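Local coordinates for extracellular ligand-binding receptor (Desulfitobacterium hafniense, PDB 4Q6B), which binds leucine between its two lobes and probably hands amino acids to an ABC transporter for uptake, at residues A[9-20]-A[46-57]; A[257-267]-A[320-328]. All blocks are in the same frame, centred on the assembly; numbering follows the deposited sequence. Where two conformers were deposited one is given.

Both contacts belong to a leucine-binding protein built on two main beta-sheets, and they follow one another along the chain without interleaving. Interaction 1 pairs strands 10-17 and 47-54 at one margin of the five-stranded parallel sheet, building the edge of one lobe. In interaction 2 the chain leaving strand 253-257, in the mixed sheet of the other lobe, leads into helix 265-278 and packs on the small hairpin 320-328, which lies against helix 284-301. The two centres are about 24 Å apart and the nearest atoms about 8 Å, so the contacts do not touch. Neither forms the leucine site; the side chains of W17 and F257 lie about 6 Å and about 7 Å from the ligand at the nearest atoms.

Interaction 1: A[9-20]-A[46-57]; sequences EEIFIGVAWPFA and RKLSLVKADDEA
S49 OG donates to the carboxylate of E10, reaching OE1 at 2.6 Å on the anti lone pair of that oxygen. E10 gets there with CG anti to its backbone N (chi1 -170°) and an extended chain, which carries the carboxylate across to the neighbouring strand. Strands 10-17 and 47-54 run parallel, joined by a backbone ladder from K47 N bonded to E9 O through to D55 N bonded to W17 O, whose two end bonds are more bent (139° and 143°).

Side chains sort onto two faces. On one, the F12 ring meets V51 CG2 obliquely through CD1 (3.8 Å), beside S49 CB. On the other, I13 and L48 touch through their CD1 methyls (3.9 Å), and L50 CD2 touches both I13 CB and V15 CG2.

Beyond the strands, the 18-20 turn packs against D54 and D55. D54 OD2 takes the amide of A20 from above the carboxylate plane (2.9 Å), while OD1 accepts from E56 N in an Asx turn, so both oxygens are held by backbone. The F19 ring carries W17 CB over the centre of one face and meets A53 O at its edge, 3.5 Å from CE2.

Helix 26-39 covers the face bearing V15 and L50, and helix 59-70 the one bearing V51 and A53. With helix 26-39 linking them, the paired strands form a beta-alpha-beta unit of the periplasmic binding protein fold.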
loop_
_atom_site.group_PDB
_atom_site.type_symbol
_atom_site.label_atom_id
_atom_site.label_comp_id
_atom_site.label_asym_id
_atom_site.label_seq_id
_atom_site.Cartn_x
_atom_site.Cartn_y
_atom_site.Cartn_z
ATOM N N GLU A 9 30.365 5.425 -12.689
ATOM C CA GLU A 9 30.492 6.337 -11.569
ATOM C C GLU A 9 29.081 6.659 -11.118
ATOM O O GLU A 9 28.874 7.349 -10.097
ATOM C CB GLU A 9 31.231 7.585 -11.985
ATOM C CG GLU A 9 32.641 7.284 -12.441
ATOM C CD GLU A 9 33.370 8.529 -12.879
ATOM O OE1 GLU A 9 32.680 9.503 -13.263
ATOM O OE2 GLU A 9 34.626 8.537 -12.829
ATOM N N GLU A 10 28.121 6.131 -11.881
ATOM C CA GLU A 10 26.715 6.401 -11.609
ATOM C C GLU A 10 25.869 5.159 -11.847
ATOM O O GLU A 10 26.012 4.487 -12.900
ATOM C CB GLU A 10 26.233 7.532 -12.509
ATOM C CG GLU A 10 24.868 8.053 -12.135
ATOM C CD GLU A 10 24.662 9.494 -12.597
ATOM O OE1 GLU A 10 23.831 10.190 -11.979
ATOM O OE2 GLU A 10 25.314 9.918 -13.585
ATOM N N ILE A 11 24.983 4.843 -10.898
ATOM C CA ILE A 11 23.981 3.812 -11.169
ATOM C C ILE A 11 22.549 4.264 -10.972
ATOM O O ILE A 11 22.276 5.199 -10.227
ATOM C CB ILE A 11 24.229 2.472 -10.414
ATOM C CG1 ILE A 11 23.916 2.585 -8.939
ATOM C CG2 ILE A 11 25.666 1.950 -10.656
ATOM C CD1 ILE A 11 23.960 1.219 -8.276
ATOM N N PHE A 12 21.633 3.567 -11.649
ATOM C CA PHE A 12 20.269 4.041 -11.762
ATOM C C PHE A 12 19.218 3.042 -11.292
ATOM O O PHE A 12 19.280 1.827 -11.586
ATOM C CB PHE A 12 20.034 4.354 -13.247
ATOM C CG PHE A 12 20.947 5.401 -13.796
ATOM C CD1 PHE A 12 20.644 6.738 -13.630
ATOM C CD2 PHE A 12 22.115 5.050 -14.468
ATOM C CE1 PHE A 12 21.490 7.702 -14.120
ATOM C CE2 PHE A 12 22.964 6.028 -14.948
ATOM C CZ PHE A 12 22.636 7.357 -14.781
ATOM N N ILE A 13 18.229 3.571 -10.581
ATOM C CA ILE A 13 16.989 2.830 -10.291
ATOM C C ILE A 13 15.864 3.534 -11.030
ATOM O O ILE A 13 15.766 4.764 -10.942
ATOM C CB ILE A 13 16.701 2.821 -8.776
ATOM C CG1 ILE A 13 17.767 1.979 -8.078
ATOM C CG2 ILE A 13 15.303 2.249 -8.478
ATOM C CD1 ILE A 13 17.586 1.974 -6.530
ATOM N N GLY A 14 15.076 2.770 -11.790
ATOM C CA GLY A 14 13.849 3.317 -12.421
ATOM C C GLY A 14 12.695 3.463 -11.431
ATOM O O GLY A 14 12.549 2.688 -10.471
ATOM N N VAL A 15 11.845 4.474 -11.638
ATOM C CA VAL A 15 10.657 4.629 -10.786
ATOM C C VAL A 15 9.501 4.940 -11.736
ATOM O O VAL A 15 9.607 5.845 -12.564
ATOM C CB VAL A 15 10.775 5.787 -9.758
ATOM C CG1 VAL A 15 9.531 5.803 -8.864
ATOM C CG2 VAL A 15 12.129 5.657 -8.918
ATOM N N ALA A 16 8.388 4.218 -11.573
ATOM C CA ALA A 16 7.175 4.434 -12.377
ATOM C C ALA A 16 6.044 4.773 -11.401
ATOM O O ALA A 16 5.732 3.962 -10.496
ATOM C CB ALA A 16 6.847 3.162 -13.152
ATOM N N TRP A 17 5.424 5.962 -11.557
ATOM C CA TRP A 17 4.434 6.452 -10.593
ATOM C C TRP A 17 3.599 7.509 -11.244
ATOM O O TRP A 17 4.049 8.101 -12.211
ATOM C CB TRP A 17 5.161 7.108 -9.383
ATOM C CG TRP A 17 4.347 7.268 -8.134
ATOM C CD1 TRP A 17 3.854 8.424 -7.635
ATOM C CD2 TRP A 17 4.013 6.233 -7.194
ATOM N NE1 TRP A 17 3.187 8.184 -6.418
ATOM C CE2 TRP A 17 3.287 6.844 -6.138
ATOM C CE3 TRP A 17 4.286 4.847 -7.138
ATOM C CZ2 TRP A 17 2.817 6.112 -5.023
ATOM C CZ3 TRP A 17 3.820 4.124 -6.040
ATOM C CH2 TRP A 17 3.094 4.759 -5.010
ATOM N N PRO A 18 2.369 7.738 -10.756
ATOM C CA PRO A 18 1.602 8.829 -11.353
ATOM C C PRO A 18 2.027 10.149 -10.694
ATOM O O PRO A 18 1.250 10.780 -9.957
ATOM C CB PRO A 18 0.146 8.484 -11.022
ATOM C CG PRO A 18 0.177 7.061 -10.533
ATOM C CD PRO A 18 1.514 6.857 -9.932
ATOM N N PHE A 19 3.252 10.584 -10.997
ATOM C CA PHE A 19 3.873 11.708 -10.303
ATOM C C PHE A 19 3.067 12.997 -10.401
ATOM O O PHE A 19 2.839 13.696 -9.386
ATOM C CB PHE A 19 5.295 11.978 -10.830
ATOM C CG PHE A 19 6.315 10.955 -10.399
ATOM C CD1 PHE A 19 6.769 10.929 -9.071
ATOM C CD2 PHE A 19 6.836 10.040 -11.313
ATOM C CE1 PHE A 19 7.717 10.001 -8.664
ATOM C CE2 PHE A 19 7.784 9.107 -10.918
ATOM C CZ PHE A 19 8.225 9.072 -9.582
ATOM N N ALA A 20 2.640 13.341 -11.606
ATOM C CA ALA A 20 1.966 14.616 -11.776
ATOM C C ALA A 20 0.567 14.701 -11.169
ATOM O O ALA A 20 0.114 15.791 -10.780
ATOM C CB ALA A 20 1.927 15.004 -13.294
ATOM N N ARG A 46 29.594 4.245 -6.286
ATOM C CA ARG A 46 28.957 4.989 -7.378
ATOM C C ARG A 46 27.775 5.838 -6.888
ATOM O O ARG A 46 26.996 5.403 -6.029
ATOM C CB ARG A 46 28.442 4.020 -8.458
ATOM C CG ARG A 46 29.534 3.469 -9.301
ATOM C CD ARG A 46 29.469 1.970 -9.432
ATOM N NE ARG A 46 28.991 1.594 -10.760
ATOM C CZ ARG A 46 29.465 0.572 -11.467
ATOM N NH1 ARG A 46 30.449 -0.189 -10.984
ATOM N NH2 ARG A 46 28.954 0.311 -12.661
ATOM N N LYS A 47 27.636 7.044 -7.437
ATOM C CA LYS A 47 26.427 7.855 -7.149
ATOM C C LYS A 47 25.140 7.185 -7.613
ATOM O O LYS A 47 25.051 6.712 -8.763
ATOM C CB LYS A 47 26.564 9.225 -7.830
ATOM C CG LYS A 47 25.417 10.173 -7.484
ATOM C CD LYS A 47 25.452 11.378 -8.382
ATOM C CE LYS A 47 24.474 12.442 -7.931
ATOM N NZ LYS A 47 24.417 13.531 -8.954
ATOM N N LEU A 48 24.131 7.177 -6.732
ATOM C CA LEU A 48 22.804 6.640 -7.024
ATOM C C LEU A 48 21.911 7.736 -7.623
ATOM O O LEU A 48 21.891 8.853 -7.109
ATOM C CB LEU A 48 22.166 6.112 -5.733
ATOM C CG LEU A 48 20.736 5.572 -5.869
ATOM C CD1 LEU A 48 20.622 4.448 -6.917
ATOM C CD2 LEU A 48 20.328 5.075 -4.480
ATOM N N SER A 49 21.242 7.433 -8.732
ATOM C CA SER A 49 20.302 8.375 -9.343
ATOM C C SER A 49 19.002 7.707 -9.728
ATOM O O SER A 49 18.936 6.496 -10.003
ATOM C CB SER A 49 20.905 9.038 -10.581
ATOM O OG SER A 49 22.024 9.806 -10.172
ATOM N N LEU A 50 17.933 8.483 -9.774
ATOM C CA LEU A 50 16.677 7.883 -10.163
ATOM C C LEU A 50 16.344 8.252 -11.583
ATOM O O LEU A 50 16.715 9.332 -12.075
ATOM C CB LEU A 50 15.527 8.353 -9.253
ATOM C CG LEU A 50 15.713 8.147 -7.768
ATOM C CD1 LEU A 50 14.465 8.687 -7.003
ATOM C CD2 LEU A 50 15.885 6.661 -7.493
ATOM N N VAL A 51 15.677 7.340 -12.275
ATOM C CA VAL A 51 15.089 7.649 -13.598
ATOM C C VAL A 51 13.586 7.591 -13.421
ATOM O O VAL A 51 13.020 6.521 -13.341
ATOM C CB VAL A 51 15.529 6.647 -14.694
ATOM C CG1 VAL A 51 14.884 6.972 -16.080
ATOM C CG2 VAL A 51 17.072 6.626 -14.842
ATOM N N LYS A 52 12.941 8.753 -13.362
ATOM C CA LYS A 52 11.517 8.791 -13.025
ATOM C C LYS A 52 10.656 8.824 -14.284
ATOM O O LYS A 52 10.866 9.644 -15.203
ATOM C CB LYS A 52 11.189 9.976 -12.100
ATOM C CG LYS A 52 11.869 9.891 -10.705
ATOM C CD LYS A 52 11.437 11.007 -9.736
ATOM C CE LYS A 52 12.121 12.294 -10.012
ATOM N NZ LYS A 52 11.885 13.175 -8.825
ATOM N N ALA A 53 9.642 7.962 -14.332
ATOM C CA ALA A 53 8.706 7.992 -15.455
ATOM C C ALA A 53 7.301 8.086 -14.874
ATOM O O ALA A 53 7.009 7.416 -13.904
ATOM C CB ALA A 53 8.850 6.706 -16.290
ATOM N N ASP A 54 6.453 8.925 -15.460
ATOM C CA ASP A 54 5.081 9.140 -14.982
ATOM C C ASP A 54 4.119 8.252 -15.754
ATOM O O ASP A 54 3.887 8.503 -16.935
ATOM C CB ASP A 54 4.720 10.611 -15.262
ATOM C CG ASP A 54 3.475 11.062 -14.540
ATOM O OD1 ASP A 54 2.562 10.239 -14.305
ATOM O OD2 ASP A 54 3.358 12.278 -14.258
ATOM N N ASP A 55 3.526 7.236 -15.108
ATOM C CA ASP A 55 2.598 6.366 -15.850
ATOM C C ASP A 55 1.166 6.880 -15.946
ATOM O O ASP A 55 0.317 6.235 -16.572
ATOM C CB ASP A 55 2.641 4.905 -15.360
ATOM C CG ASP A 55 2.041 4.701 -13.997
ATOM O OD1 ASP A 55 1.423 5.620 -13.427
ATOM O OD2 ASP A 55 2.182 3.576 -13.451
ATOM N N GLU A 56 0.929 8.070 -15.378
ATOM C CA GLU A 56 -0.379 8.713 -15.356
ATOM C C GLU A 56 -1.495 7.816 -14.876
ATOM O O GLU A 56 -2.660 8.103 -15.225
ATOM C CB GLU A 56 -0.766 9.269 -16.741
ATOM C CG GLU A 56 0.194 10.358 -17.275
ATOM C CD GLU A 56 -0.013 10.715 -18.758
ATOM O OE1 GLU A 56 -1.119 10.506 -19.310
ATOM O OE2 GLU A 56 0.947 11.232 -19.376
ATOM N N ALA A 57 -1.180 6.778 -14.096
ATOM C CA ALA A 57 -2.199 5.782 -13.704
ATOM C C ALA A 57 -2.972 5.209 -14.903
ATOM O O ALA A 57 -4.193 4.911 -14.827
ATOM C CB ALA A 57 -3.167 6.378 -12.670
HETATM O O HOH W 1 2.960 3.774 -10.690
#

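Interaction 2: A[257-267]-A[320-328]; sequences FFNPQRPDSRT and PWEGVMGMH
T267, in the first turn of helix 265-278, meets V324 in the two-residue turn of a beta hairpin, whose strands 321-323 and 326-328 pair antiparallel. D291 of helix 284-301 holds that turn, accepting from V324 N and M325 N and also bonding H328 NE2. The direct hydrogen bond runs from T267 OG1 to V324 O (2.8 Å). The same hydroxyl oxygen accepts from both NE and NH2 of R262, which grip it side-on in the guanidinium plane; three bonds therefore converge on one atom.

Charge adds to this. D264, the N-cap of the helix, accepts from T267 N through the anti lone pair of OD2, and R262 NH2 forms a salt bridge with that oxygen (2.9 Å).

Three waters add bridges: one links F258 N to M325 O, a second N259 N to V324 O, and a third accepts from R262 NH2 while donating to E322 OE2 and G323 O.

Among apolar contacts, the selenomethionine M325 bends at chi3 (52°) to bring CE within 3.6 Å of F257 CD2. Its SE makes a separate, oblique Met-aromatic contact, 5.3 Å from the F257 ring centroid.

Of the flat groups, the F258 ring presents its edge to V324 O. R266 crosses E322 at about a right angle with E322 CB over one guanidinium face. The R262 guanidinium is sandwiched, D264 CB lying over one face and G326 CA over the opposite one, 3.6 Å from CZ.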
loop_
_atom_site.group_PDB
_atom_site.type_symbol
_atom_site.label_atom_id
_atom_site.label_comp_id
_atom_site.label_asym_id
_atom_site.label_seq_id
_atom_site.Cartn_x
_atom_site.Cartn_y
_atom_site.Cartn_z
ATOM N N PHE A 257 -0.465 1.387 6.543
ATOM C CA PHE A 257 0.900 1.152 6.970
ATOM C C PHE A 257 1.623 2.483 7.230
ATOM O O PHE A 257 1.171 3.532 6.818
ATOM C CB PHE A 257 1.643 0.316 5.932
ATOM C CG PHE A 257 1.615 0.915 4.569
ATOM C CD1 PHE A 257 0.684 0.517 3.648
ATOM C CD2 PHE A 257 2.511 1.902 4.223
ATOM C CE1 PHE A 257 0.642 1.091 2.396
ATOM C CE2 PHE A 257 2.472 2.474 2.982
ATOM C CZ PHE A 257 1.542 2.067 2.067
ATOM N N PHE A 258 2.726 2.404 7.963
ATOM C CA PHE A 258 3.527 3.538 8.401
ATOM C C PHE A 258 2.930 4.239 9.615
ATOM O O PHE A 258 1.867 4.816 9.546
ATOM C CB PHE A 258 3.868 4.559 7.308
ATOM C CG PHE A 258 4.754 5.674 7.800
ATOM C CD1 PHE A 258 5.974 5.390 8.377
ATOM C CD2 PHE A 258 4.353 6.988 7.721
ATOM C CE1 PHE A 258 6.785 6.394 8.856
ATOM C CE2 PHE A 258 5.160 7.996 8.180
ATOM C CZ PHE A 258 6.376 7.698 8.751
ATOM N N ASN A 259 3.646 4.175 10.721
ATOM C CA ASN A 259 3.246 4.901 11.934
ATOM C C ASN A 259 4.339 5.908 12.254
ATOM O O ASN A 259 5.432 5.519 12.688
ATOM C CB ASN A 259 3.100 3.917 13.075
ATOM C CG ASN A 259 2.687 4.596 14.372
ATOM O OD1 ASN A 259 2.641 5.842 14.452
ATOM N ND2 ASN A 259 2.377 3.794 15.387
ATOM N N PRO A 260 4.075 7.208 12.051
ATOM C CA PRO A 260 5.118 8.203 12.302
ATOM C C PRO A 260 5.378 8.438 13.778
ATOM O O PRO A 260 6.306 9.176 14.113
ATOM C CB PRO A 260 4.558 9.473 11.661
ATOM C CG PRO A 260 3.064 9.270 11.655
ATOM C CD PRO A 260 2.811 7.802 11.563
ATOM N N GLN A 261 4.528 7.868 14.629
ATOM C CA GLN A 261 4.690 7.929 16.081
ATOM C C GLN A 261 5.322 6.646 16.634
ATOM O O GLN A 261 5.363 6.473 17.860
ATOM C CB GLN A 261 3.351 8.217 16.801
ATOM C CG GLN A 261 2.747 9.535 16.396
ATOM C CD GLN A 261 1.441 9.868 17.126
ATOM O OE1 GLN A 261 0.872 9.040 17.874
ATOM N NE2 GLN A 261 0.965 11.071 16.909
ATOM N N ARG A 262 5.817 5.768 15.769
ATOM C CA ARG A 262 6.411 4.502 16.248
ATOM C C ARG A 262 7.676 4.868 17.005
ATOM O O ARG A 262 8.518 5.610 16.489
ATOM C CB ARG A 262 6.783 3.585 15.094
ATOM C CG ARG A 262 7.101 2.182 15.588
ATOM C CD ARG A 262 7.247 1.201 14.457
ATOM N NE ARG A 262 8.467 1.461 13.745
ATOM C CZ ARG A 262 9.467 0.597 13.627
ATOM N NH1 ARG A 262 9.381 -0.613 14.176
ATOM N NH2 ARG A 262 10.552 0.949 12.940
ATOM N N PRO A 263 7.797 4.393 18.245
ATOM C CA PRO A 263 8.929 4.835 19.067
ATOM C C PRO A 263 10.147 3.988 18.728
ATOM O O PRO A 263 10.582 3.129 19.481
ATOM C CB PRO A 263 8.424 4.624 20.498
ATOM C CG PRO A 263 7.547 3.463 20.398
ATOM C CD PRO A 263 6.871 3.539 18.996
ATOM N N ASP A 264 10.681 4.243 17.537
ATOM C CA ASP A 264 11.817 3.511 16.994
ATOM C C ASP A 264 12.796 4.502 16.357
ATOM O O ASP A 264 12.372 5.459 15.707
ATOM C CB ASP A 264 11.314 2.537 15.940
ATOM C CG ASP A 264 12.416 1.904 15.202
ATOM O OD1 ASP A 264 12.975 0.924 15.755
ATOM O OD2 ASP A 264 12.760 2.416 14.101
ATOM N N SER A 265 14.095 4.266 16.553
ATOM C CA SER A 265 15.133 5.189 16.088
ATOM C C SER A 265 15.037 5.458 14.594
ATOM O O SER A 265 15.149 6.600 14.151
ATOM C CB SER A 265 16.520 4.635 16.402
ATOM O OG SER A 265 16.751 3.431 15.688
ATOM N N ARG A 266 14.815 4.412 13.807
ATOM C CA ARG A 266 14.772 4.581 12.348
ATOM C C ARG A 266 13.593 5.404 11.897
ATOM O O ARG A 266 13.712 6.275 11.014
ATOM C CB ARG A 266 14.784 3.235 11.610
ATOM C CG ARG A 266 16.061 2.471 11.814
ATOM C CD ARG A 266 16.139 1.297 10.845
ATOM N NE ARG A 266 17.415 0.597 10.905
ATOM C CZ ARG A 266 17.831 -0.145 11.937
ATOM N NH1 ARG A 266 17.082 -0.284 13.031
ATOM N NH2 ARG A 266 19.010 -0.747 11.884
ATOM N N THR A 267 12.420 5.097 12.444
ATOM C CA THR A 267 11.203 5.842 12.111
ATOM C C THR A 267 11.432 7.295 12.519
ATOM O O THR A 267 11.196 8.202 11.721
ATOM C CB THR A 267 10.010 5.308 12.902
ATOM O OG1 THR A 267 9.800 3.936 12.529
ATOM C CG2 THR A 267 8.732 6.130 12.611
ATOM N N PRO A 320 14.905 -10.699 7.602
ATOM C CA PRO A 320 14.279 -9.533 8.247
ATOM C C PRO A 320 15.165 -8.299 8.163
ATOM O O PRO A 320 16.367 -8.361 8.413
ATOM C CB PRO A 320 14.100 -9.971 9.692
ATOM C CG PRO A 320 14.880 -11.163 9.855
ATOM C CD PRO A 320 15.172 -11.790 8.540
ATOM N N TRP A 321 14.568 -7.196 7.765
ATOM C CA TRP A 321 15.307 -5.957 7.554
ATOM C C TRP A 321 14.525 -4.757 8.113
ATOM O O TRP A 321 13.360 -4.546 7.751
ATOM C CB TRP A 321 15.465 -5.767 6.061
ATOM C CG TRP A 321 16.240 -4.566 5.666
ATOM C CD1 TRP A 321 17.591 -4.477 5.539
ATOM C CD2 TRP A 321 15.711 -3.287 5.299
ATOM N NE1 TRP A 321 17.941 -3.217 5.133
ATOM C CE2 TRP A 321 16.808 -2.462 4.983
ATOM C CE3 TRP A 321 14.420 -2.746 5.246
ATOM C CZ2 TRP A 321 16.655 -1.132 4.587
ATOM C CZ3 TRP A 321 14.269 -1.416 4.858
ATOM C CH2 TRP A 321 15.385 -0.631 4.522
ATOM N N GLU A 322 15.173 -3.975 8.982
ATOM C CA GLU A 322 14.472 -2.880 9.650
ATOM C C GLU A 322 14.477 -1.608 8.850
ATOM O O GLU A 322 15.548 -1.125 8.438
ATOM C CB GLU A 322 15.149 -2.631 11.003
ATOM C CG GLU A 322 15.266 -3.881 11.822
ATOM C CD GLU A 322 13.971 -4.266 12.517
ATOM O OE1 GLU A 322 13.989 -5.247 13.300
ATOM O OE2 GLU A 322 12.942 -3.582 12.322
ATOM N N GLY A 323 13.278 -1.041 8.679
ATOM C CA GLY A 323 13.073 0.174 7.900
ATOM C C GLY A 323 12.270 1.175 8.721
ATOM O O GLY A 323 11.946 0.915 9.874
ATOM N N VAL A 324 11.895 2.292 8.097
ATOM C CA VAL A 324 11.114 3.292 8.819
ATOM C C VAL A 324 9.688 2.836 9.043
ATOM O O VAL A 324 9.013 3.304 9.958
ATOM C CB VAL A 324 11.126 4.654 8.083
ATOM C CG1 VAL A 324 12.567 5.039 7.740
ATOM C CG2 VAL A 324 10.228 4.636 6.831
HETATM N N MSE A 325 9.238 1.902 8.208
HETATM C CA MSE A 325 7.859 1.391 8.341
HETATM C C MSE A 325 7.759 0.326 9.443
HETATM O O MSE A 325 6.653 -0.024 9.869
HETATM C CB MSE A 325 7.437 0.780 7.020
HETATM C CG MSE A 325 7.218 1.818 5.960
HETATM SE SE MSE A 325 6.780 0.906 4.280
HETATM C CE MSE A 325 5.303 -0.252 4.930
ATOM N N GLY A 326 8.895 -0.218 9.863
ATOM C CA GLY A 326 8.903 -1.412 10.711
ATOM C C GLY A 326 9.798 -2.515 10.113
ATOM O O GLY A 326 10.705 -2.249 9.301
HETATM N N MSE A 327 9.542 -3.761 10.493
HETATM C CA MSE A 327 10.384 -4.815 9.979
HETATM C C MSE A 327 9.843 -5.403 8.700
HETATM O O MSE A 327 8.672 -5.814 8.637
HETATM C CB MSE A 327 10.637 -5.903 11.014
HETATM C CG MSE A 327 11.595 -6.929 10.474
HETATM SE SE MSE A 327 10.630 -8.451 9.762
HETATM C CE MSE A 327 10.732 -9.495 11.386
ATOM N N HIS A 328 10.705 -5.423 7.685
ATOM C CA HIS A 328 10.377 -5.950 6.358
ATOM C C HIS A 328 10.934 -7.357 6.224
ATOM O O HIS A 328 11.980 -7.654 6.765
ATOM C CB HIS A 328 11.027 -5.078 5.274
ATOM C CG HIS A 328 10.404 -3.710 5.124
ATOM N ND1 HIS A 328 9.290 -3.471 4.336
ATOM C CD2 HIS A 328 10.757 -2.507 5.640
ATOM C CE1 HIS A 328 8.986 -2.182 4.379
ATOM N NE2 HIS A 328 9.861 -1.577 5.166
HETATM O O HOH W 2 4.269 0.155 8.434
HETATM O O HOH W 3 6.537 3.305 11.220
HETATM O O HOH W 4 12.437 -0.732 12.026
#